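PDB 5U7F: dihydroneopterin triphosphate diphosphatase from Escherichia coli O157:H7, which probably hydrolyses dihydroneopterin triphosphate to the monophosphate and pyrophosphate in folate biosynthesis, and probably also nucleoside triphosphates, with a preference for dATP. Local coordinates for residues C75-E80 with N138-E143. Sequence-based numbering, arbitrary orientation.
Sequences CQRTVE and NRQAIE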
loop_
_atom_site.group_PDB
_atom_site.type_symbol
_atom_site.label_atom_id
_atom_site.label_comp_id
_atom_site.label_asym_id
_atom_site.label_seq_id
_atom_site.Cartn_x
_atom_site.Cartn_y
_atom_site.Cartn_z
ATOM N N CYS A 75 -1.152 9.925 -7.062
ATOM C CA CYS A 75 -0.065 9.810 -8.032
ATOM C C CYS A 75 -0.531 9.847 -9.498
ATOM O O CYS A 75 0.297 9.859 -10.402
ATOM C CB CYS A 75 0.689 8.509 -7.799
ATOM S SG CYS A 75 1.596 8.444 -6.246
ATOM N N GLN A 76 -1.842 9.839 -9.713
ATOM C CA GLN A 76 -2.435 9.774 -11.050
ATOM C C GLN A 76 -1.815 8.646 -11.868
ATOM O O GLN A 76 -1.357 8.847 -12.998
ATOM C CB GLN A 76 -2.294 11.125 -11.779
ATOM C CG GLN A 76 -3.143 12.263 -11.191
ATOM C CD GLN A 76 -3.236 13.470 -12.134
ATOM O OE1 GLN A 76 -2.667 13.460 -13.227
ATOM N NE2 GLN A 76 -3.958 14.508 -11.714
ATOM N N ARG A 77 -1.813 7.452 -11.277
ATOM C CA ARG A 77 -1.419 6.233 -11.959
ATOM C C ARG A 77 -2.319 5.081 -11.519
ATOM O O ARG A 77 -2.672 4.958 -10.341
ATOM C CB ARG A 77 0.052 5.909 -11.690
ATOM C CG ARG A 77 1.009 6.930 -12.354
ATOM C CD ARG A 77 2.197 6.286 -13.056
ATOM N NE ARG A 77 1.794 5.134 -13.856
ATOM C CZ ARG A 77 2.563 4.079 -14.112
ATOM N NH1 ARG A 77 3.801 4.013 -13.632
ATOM N NH2 ARG A 77 2.090 3.084 -14.854
ATOM N N THR A 78 -2.698 4.266 -12.498
ATOM C CA THR A 78 -3.492 3.055 -12.288
ATOM C C THR A 78 -2.853 1.948 -13.124
ATOM O O THR A 78 -2.547 2.151 -14.310
ATOM C CB THR A 78 -4.969 3.246 -12.707
ATOM O OG1 THR A 78 -5.620 4.158 -11.826
ATOM C CG2 THR A 78 -5.736 1.949 -12.662
ATOM N N VAL A 79 -2.644 0.780 -12.517
ATOM C CA VAL A 79 -2.132 -0.380 -13.237
ATOM C C VAL A 79 -3.062 -1.551 -12.989
ATOM O O VAL A 79 -3.882 -1.499 -12.078
ATOM C CB VAL A 79 -0.715 -0.732 -12.795
ATOM C CG1 VAL A 79 0.247 0.400 -13.179
ATOM C CG2 VAL A 79 -0.712 -1.004 -11.299
ATOM N N GLU A 80 -2.921 -2.590 -13.803
ATOM C CA GLU A 80 -3.700 -3.817 -13.674
ATOM C C GLU A 80 -2.738 -4.997 -13.670
ATOM O O GLU A 80 -1.798 -5.047 -14.451
ATOM C CB GLU A 80 -4.707 -3.940 -14.805
ATOM C CG GLU A 80 -5.593 -5.166 -14.678
ATOM C CD GLU A 80 -6.443 -5.423 -15.918
ATOM O OE1 GLU A 80 -7.298 -4.569 -16.250
ATOM O OE2 GLU A 80 -6.253 -6.483 -16.568
ATOM N N ASN A 138 3.995 -2.335 -6.648
ATOM C CA ASN A 138 4.569 -1.722 -5.433
ATOM C C ASN A 138 6.004 -1.291 -5.670
ATOM O O ASN A 138 6.393 -0.166 -5.315
ATOM C CB ASN A 138 4.489 -2.697 -4.257
ATOM C CG ASN A 138 4.458 -2.012 -2.879
ATOM O OD1 ASN A 138 3.887 -2.585 -1.925
ATOM N ND2 ASN A 138 5.074 -0.800 -2.749
ATOM N N ARG A 139 6.783 -2.169 -6.281
ATOM C CA ARG A 139 8.137 -1.835 -6.673
ATOM C C ARG A 139 8.185 -0.619 -7.569
ATOM O O ARG A 139 8.935 0.346 -7.307
ATOM C CB ARG A 139 8.773 -3.002 -7.375
ATOM C CG ARG A 139 10.106 -2.690 -8.037
ATOM C CD ARG A 139 10.826 -3.974 -8.387
ATOM N NE ARG A 139 10.189 -4.612 -9.523
ATOM C CZ ARG A 139 9.586 -5.797 -9.533
ATOM N NH1 ARG A 139 9.488 -6.571 -8.437
ATOM N NH2 ARG A 139 9.084 -6.203 -10.694
ATOM N N GLN A 140 7.379 -0.654 -8.624
ATOM C CA GLN A 140 7.400 0.426 -9.603
ATOM C C GLN A 140 6.991 1.765 -8.964
ATOM O O GLN A 140 7.555 2.818 -9.271
ATOM C CB GLN A 140 6.488 0.092 -10.785
ATOM C CG GLN A 140 6.602 1.081 -11.947
ATOM C CD GLN A 140 5.772 0.683 -13.190
ATOM O OE1 GLN A 140 5.212 1.541 -13.869
ATOM N NE2 GLN A 140 5.734 -0.600 -13.489
ATOM N N ALA A 141 6.034 1.729 -8.044
ATOM C CA ALA A 141 5.569 2.945 -7.404
ATOM C C ALA A 141 6.679 3.536 -6.529
ATOM O O ALA A 141 6.890 4.735 -6.546
ATOM C CB ALA A 141 4.310 2.682 -6.590
ATOM N N ILE A 142 7.388 2.688 -5.798
ATOM C CA ILE A 142 8.509 3.154 -4.967
ATOM C C ILE A 142 9.555 3.809 -5.889
ATOM O O ILE A 142 10.055 4.913 -5.620
ATOM C CB ILE A 142 9.107 1.990 -4.146
ATOM C CG1 ILE A 142 8.101 1.531 -3.094
ATOM C CG2 ILE A 142 10.444 2.416 -3.437
ATOM C CD1 ILE A 142 8.502 0.214 -2.398
ATOM N N GLU A 143 9.852 3.153 -7.002
ATOM C CA GLU A 143 10.892 3.633 -7.915
ATOM C C GLU A 143 10.527 4.975 -8.516
ATOM O O GLU A 143 11.364 5.895 -8.589
ATOM C CB GLU A 143 11.171 2.624 -9.027
ATOM C CG GLU A 143 11.826 1.323 -8.518
ATOM C CD GLU A 143 12.012 0.227 -9.575
ATOM O OE1 GLU A 143 11.209 0.124 -10.532
ATOM O OE2 GLU A 143 12.968 -0.571 -9.425
HETATM O O HOH W 1 3.045 0.465 -15.376
#
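Arg77 and Gln140 reach each other with differently shaped side chains: that of Gln140 runs out straight from the helix, CG anti to the backbone N (chi1 -172°), whereas that of Arg77 bends at chi2 and chi3, and the two cross at about a right angle. NH1 of Arg77 donates a nearly straight hydrogen bond to OE1 of Gln140 at 2.9 Å. The acceptor lies at the edge of the guanidinium, in its plane, but the donor is tilted 22° from the carbonyl plane of the amide. A water closes a small ring with this bond: it accepts from Arg77 NH2 at 2.8 Å and donates to Gln140 OE1 at 2.9 Å. OE1 thus takes two bonds, and both terminal nitrogens of the guanidinium are tied to it, one directly and one through water, which should limit rotation of the group. NH1 also makes a weak hydrogen bond to OE1 of Gln144, one helical turn on. Trp102 of the neighbouring strand 97-107 touches both of these partly exposed side chains. The contact joins strand 72-82, at one edge of the sheet, to the C-terminal helix 136-147, which packs against the mixed beta sheet of the Nudix fold.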